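Lmo2349 protein (Listeria monocytogenes, PDB 4GVO) probably serves as the extracellular solute-binding protein of an L-cystine ABC transporter, catching its amino-acid ligand in a cleft for delivery to the membrane. Local coordinates at residues Val39-Ile42 against Asp43-Pro47; Glu78-Lys81 against Glu82-Lys85. All blocks are in the same frame, centred on the assembly; numbering follows the deposited sequence. Where two conformers were deposited one is given.

Contact 1: Val39-Ile42 against Asp43-Pro47. With NA (sodium ion), chain D.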
loop_
_atom_site.group_PDB
_atom_site.type_symbol
_atom_site.label_atom_id
_atom_site.label_comp_id
_atom_site.label_asym_id
_atom_site.label_seq_id
_atom_site.Cartn_x
_atom_site.Cartn_y
_atom_site.Cartn_z
ATOM N N VAL A 39 8.436 2.426 -11.206
ATOM C CA VAL A 39 7.839 2.273 -12.527
ATOM C C VAL A 39 8.676 3.011 -13.580
ATOM O O VAL A 39 8.881 2.521 -14.685
ATOM C CB VAL A 39 6.361 2.718 -12.540
ATOM C CG1 VAL A 39 5.856 2.808 -13.971
ATOM C CG2 VAL A 39 5.527 1.750 -11.726
ATOM N N LYS A 40 9.144 4.211 -13.275
ATOM C CA LYS A 40 9.987 4.956 -14.221
ATOM C C LYS A 40 11.304 4.230 -14.521
ATOM O O LYS A 40 11.792 4.236 -15.634
ATOM C CB LYS A 40 10.234 6.387 -13.726
ATOM C CG LYS A 40 8.982 7.264 -13.716
ATOM C CD LYS A 40 9.282 8.701 -13.305
ATOM C CE LYS A 40 8.094 9.625 -13.522
ATOM N NZ LYS A 40 8.544 11.050 -13.423
ATOM N N GLU A 41 11.885 3.615 -13.508
ATOM C CA GLU A 41 13.085 2.806 -13.672
ATOM C C GLU A 41 12.818 1.568 -14.523
ATOM O O GLU A 41 13.613 1.210 -15.385
ATOM C CB GLU A 41 13.675 2.452 -12.305
ATOM C CG GLU A 41 15.015 1.768 -12.371
ATOM C CD GLU A 41 16.110 2.658 -12.962
ATOM O OE1 GLU A 41 16.035 3.900 -12.826
ATOM O OE2 GLU A 41 17.026 2.104 -13.588
ATOM N N ILE A 42 11.663 0.929 -14.323
ATOM C CA ILE A 42 11.259 -0.182 -15.141
ATOM C C ILE A 42 11.083 0.244 -16.596
ATOM O O ILE A 42 11.576 -0.421 -17.519
ATOM C CB ILE A 42 9.949 -0.806 -14.581
ATOM C CG1 ILE A 42 10.275 -1.582 -13.322
ATOM C CG2 ILE A 42 9.287 -1.690 -15.594
ATOM C CD1 ILE A 42 9.064 -1.927 -12.482
ATOM N N ASP A 43 10.432 1.366 -16.814
ATOM C CA ASP A 43 10.224 1.891 -18.167
ATOM C C ASP A 43 11.572 2.080 -18.888
ATOM O O ASP A 43 11.715 1.697 -20.049
ATOM C CB ASP A 43 9.445 3.220 -18.058
ATOM C CG ASP A 43 9.008 3.812 -19.383
ATOM O OD1 ASP A 43 9.138 3.188 -20.422
ATOM O OD2 ASP A 43 8.389 4.892 -19.340
ATOM N N LYS A 44 12.562 2.612 -18.172
ATOM C CA LYS A 44 13.860 2.868 -18.748
ATOM C C LYS A 44 14.499 1.567 -19.290
ATOM O O LYS A 44 15.223 1.579 -20.298
ATOM C CB LYS A 44 14.686 3.589 -17.676
ATOM C CG LYS A 44 16.141 3.808 -17.933
ATOM C CD LYS A 44 16.813 4.281 -16.649
ATOM C CE LYS A 44 16.152 5.528 -16.079
ATOM N NZ LYS A 44 16.636 5.850 -14.684
ATOM N N ARG A 45 14.213 0.456 -18.618
ATOM C CA ARG A 45 14.756 -0.817 -18.935
ATOM C C ARG A 45 13.918 -1.657 -19.876
ATOM O O ARG A 45 14.282 -2.810 -20.193
ATOM C CB ARG A 45 15.058 -1.564 -17.624
ATOM C CG ARG A 45 16.016 -0.756 -16.764
ATOM C CD ARG A 45 16.463 -1.532 -15.564
ATOM N NE ARG A 45 17.201 -0.661 -14.635
ATOM C CZ ARG A 45 18.232 -1.054 -13.917
ATOM N NH1 ARG A 45 18.662 -2.314 -13.998
ATOM N NH2 ARG A 45 18.792 -0.227 -13.079
ATOM N N LEU A 46 12.836 -1.087 -20.395
ATOM C CA LEU A 46 11.946 -1.807 -21.334
ATOM C C LEU A 46 11.742 -0.921 -22.553
ATOM O O LEU A 46 10.784 -0.135 -22.626
ATOM C CB LEU A 46 10.612 -2.085 -20.643
ATOM C CG LEU A 46 10.656 -3.220 -19.584
ATOM C CD1 LEU A 46 9.271 -3.323 -18.914
ATOM C CD2 LEU A 46 11.089 -4.591 -20.141
ATOM N N PRO A 47 12.660 -1.003 -23.505
ATOM C CA PRO A 47 12.546 -0.122 -24.663
ATOM C C PRO A 47 11.343 -0.358 -25.573
ATOM O O PRO A 47 10.940 0.554 -26.293
ATOM C CB PRO A 47 13.867 -0.349 -25.401
ATOM C CG PRO A 47 14.373 -1.663 -24.953
ATOM C CD PRO A 47 13.873 -1.836 -23.539
HETATM NA NA NA D . 10.314 1.996 -21.876
HETATM O O HOH W 1 11.701 3.436 -22.987
#
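Asp-43 N donates to Val-39 O at 2.9 Å, still in the regular bonding of helix 34-44. With the CG of Asp-43 anti to the backbone N (chi1 -173°), the carboxylate reaches the sodium ion through OD1 at 2.2 Å, and its backbone O binds the ion too. OD2 is held by Phe-51 N in the neighbouring strand. Lys-44 N closes a further helical bond to Lys-40 O. The Lys-44 chain bends at chi3 (-56°), and NZ makes a salt bridge to Glu-41 OE1 at 2.8 Å, on the syn side but tilted from the carboxylate plane. Arg-45 forms a salt bridge with OE2 of Glu-41: NE and NH2 both reach it from the edge of the guanidinium, each at 3.0 Å, and NE uses its anti lone pair. The carboxylate plane is turned 72° from the guanidinium plane. One glutamate thus bridges two basic residues. Arg-45 NH2 has a second acidic partner, Asp-223. Arg-45 is also where helical geometry ends: its N donates to Ile-42 O at 3.0 Å and only weakly to Glu-41 O. Leu-46 points toward residues 39-42. Its CD1 lies alongside Ile-42 CG2 at 3.7 Å. The sodium site lies where helix 34-44 turns toward strand 49-55: Asp-43 gives a carbonyl and a carboxylate oxygen, Leu-46 and Tyr-49 give carbonyls from beyond the helix, and a water brings the ligands to five.

Contact 2: Glu78-Lys81 against Glu82-Lys85; sequences EKSK and EREK. With HIS (histidine), chain E.
The backbone runs extended from Glu-78 to Ser-80 and then turns into helix 81-86, where Glu-84 N donates to Ser-80 O at 2.9 Å. Ser-80 is the N-cap. Its OG sits between its own backbone N and carbonyl carbon (chi1 67°), which brings it to Arg-83 N at 3.1 Å. The same oxygen lies close against CG of Arg-83. From there the arginine chain runs extended back beside the loop, and its guanidinium reaches Glu-78. NH1 donates to Glu-78 O at 2.9 Å, in the carbonyl plane and on a lone pair. Glu-78 O and the ligand carboxylate both lie at the edge of the guanidinium, so the bond to Glu-78 helps fix the rotation of the group that meets the ligand. The place is the amino-acid pocket of a family 3 solute-binding protein. NH1 also donates a hydrogen bond to O of the bound histidine, and NH2 one to OXT at 2.8 Å, so the arginine grips both carboxylate oxygens. Glu-78 N donates to the same O in a nearly straight bond (174°). On the amino side of the same alpha carbon, Glu-78 OE2 is 2.7 Å from the histidine N, while OE1 is held by Asn-128. S-oxy cysteine is also modelled in this pocket, and its O takes the same donors, Glu-78 N and Arg-83 NH1. Farther from the pocket, Lys-81 NZ meets Glu-82 OE2 at 2.7 Å from above the carboxylate plane, in a salt bridge. Lys-135 of helix 128-139 makes a second one to that oxygen. The Lys-79 chain crosses that of Glu-84, with CD 3.6 Å from OE1, and a water joins Lys-79 NZ to the same carboxylate oxygen.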
loop_
_atom_site.group_PDB
_atom_site.type_symbol
_atom_site.label_atom_id
_atom_site.label_comp_id
_atom_site.label_asym_id
_atom_site.label_seq_id
_atom_site.Cartn_x
_atom_site.Cartn_y
_atom_site.Cartn_z
ATOM N N GLU A 78 -0.783 -5.371 -1.885
ATOM C CA GLU A 78 -0.567 -6.645 -1.243
ATOM C C GLU A 78 -1.200 -7.775 -1.999
ATOM O O GLU A 78 -2.357 -7.688 -2.419
ATOM C CB GLU A 78 -1.154 -6.573 0.165
ATOM C CG GLU A 78 -0.385 -5.662 1.119
ATOM C CD GLU A 78 -1.242 -5.301 2.347
ATOM O OE1 GLU A 78 -1.548 -6.222 3.146
ATOM O OE2 GLU A 78 -1.640 -4.132 2.501
ATOM N N LYS A 79 -0.482 -8.893 -2.132
ATOM C CA LYS A 79 -1.060 -10.073 -2.717
ATOM C C LYS A 79 -2.038 -10.715 -1.748
ATOM O O LYS A 79 -1.725 -10.907 -0.593
ATOM C CB LYS A 79 0.002 -11.061 -3.150
ATOM C CG LYS A 79 -0.590 -12.264 -3.875
ATOM C CD LYS A 79 0.387 -13.404 -4.022
ATOM C CE LYS A 79 1.463 -13.084 -5.010
ATOM N NZ LYS A 79 2.480 -14.164 -4.938
ATOM N N SER A 80 -3.223 -11.009 -2.214
ATOM C CA SER A 80 -4.238 -11.758 -1.457
ATOM C C SER A 80 -4.889 -12.752 -2.390
ATOM O O SER A 80 -4.960 -12.536 -3.595
ATOM C CB SER A 80 -5.309 -10.840 -0.899
ATOM O OG SER A 80 -6.099 -10.245 -1.919
ATOM N N LYS A 81 -5.432 -13.812 -1.808
ATOM C CA LYS A 81 -6.132 -14.786 -2.624
ATOM C C LYS A 81 -7.366 -14.185 -3.305
ATOM O O LYS A 81 -7.657 -14.513 -4.471
ATOM C CB LYS A 81 -6.428 -16.023 -1.807
ATOM C CG LYS A 81 -7.352 -15.782 -0.638
ATOM C CD LYS A 81 -7.696 -17.077 0.088
ATOM C CE LYS A 81 -8.809 -16.888 1.112
ATOM N NZ LYS A 81 -9.962 -16.067 0.657
ATOM N N GLU A 82 -8.046 -13.247 -2.654
ATOM C CA GLU A 82 -9.187 -12.547 -3.258
ATOM C C GLU A 82 -8.792 -11.789 -4.504
ATOM O O GLU A 82 -9.460 -11.869 -5.548
ATOM C CB GLU A 82 -9.817 -11.602 -2.256
ATOM C CG GLU A 82 -10.531 -12.333 -1.149
ATOM C CD GLU A 82 -9.644 -12.845 -0.005
ATOM O OE1 GLU A 82 -8.384 -12.704 -0.018
ATOM O OE2 GLU A 82 -10.267 -13.441 0.917
ATOM N N ARG A 83 -7.677 -11.082 -4.439
ATOM C CA ARG A 83 -7.208 -10.346 -5.596
ATOM C C ARG A 83 -6.675 -11.242 -6.701
ATOM O O ARG A 83 -6.919 -10.942 -7.877
ATOM C CB ARG A 83 -6.121 -9.360 -5.174
ATOM C CG ARG A 83 -6.689 -8.159 -4.438
ATOM C CD ARG A 83 -5.608 -7.271 -3.827
ATOM N NE ARG A 83 -6.172 -6.055 -3.262
ATOM C CZ ARG A 83 -5.484 -5.216 -2.518
ATOM N NH1 ARG A 83 -4.227 -5.441 -2.191
ATOM N NH2 ARG A 83 -6.073 -4.132 -2.069
ATOM N N GLU A 84 -6.018 -12.358 -6.336
ATOM C CA GLU A 84 -5.515 -13.292 -7.332
ATOM C C GLU A 84 -6.610 -13.989 -8.089
ATOM O O GLU A 84 -6.374 -14.462 -9.210
ATOM C CB GLU A 84 -4.675 -14.402 -6.721
ATOM C CG GLU A 84 -3.375 -13.948 -6.150
ATOM C CD GLU A 84 -2.231 -14.905 -6.398
ATOM O OE1 GLU A 84 -1.964 -15.706 -5.501
ATOM O OE2 GLU A 84 -1.612 -14.869 -7.501
ATOM N N LYS A 85 -7.801 -14.058 -7.506
ATOM C CA LYS A 85 -8.899 -14.680 -8.228
ATOM C C LYS A 85 -9.331 -13.802 -9.408
ATOM O O LYS A 85 -9.829 -14.325 -10.399
ATOM C CB LYS A 85 -10.081 -15.031 -7.335
ATOM C CG LYS A 85 -11.027 -13.890 -6.979
ATOM C CD LYS A 85 -11.507 -14.129 -5.558
ATOM C CE LYS A 85 -12.445 -13.085 -4.984
ATOM N NZ LYS A 85 -12.234 -11.709 -5.450
HETATM N N HIS E . -1.143 -2.071 0.785
HETATM C CA HIS E . -2.560 -1.683 0.509
HETATM C C HIS E . -3.341 -2.764 -0.161
HETATM O O HIS E . -2.731 -3.742 -0.619
HETATM C CB HIS E . -2.603 -0.425 -0.339
HETATM C CG HIS E . -2.536 0.825 0.485
HETATM N ND1 HIS E . -1.461 1.111 1.235
HETATM C CD2 HIS E . -3.481 1.849 0.732
HETATM C CE1 HIS E . -1.698 2.262 1.914
HETATM N NE2 HIS E . -2.917 2.708 1.575
HETATM O OXT HIS E . -4.588 -2.670 -0.234
HETATM O O HOH W 2 0.919 -16.478 -5.552
#

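How the contacts relate
Contact 1 lies at the C-terminal end of helix 34-44, and contact 2 at the N-terminal start of helix 81-86. They share no element and do not touch; their centres are about 25 Å apart. Both are partly buried. Contact 1 is farther out, about 21 Å from the centre of the chain, against about 14 Å for contact 2. Each binds a guest with backbone atoms. In contact 1 carbonyl oxygens and a carboxylate hold a cation. In contact 2 a backbone N-H and a guanidinium hold an amino acid's carboxylate. Acid-base pairs occur in both, but only contact 2 belongs to the ligand pocket.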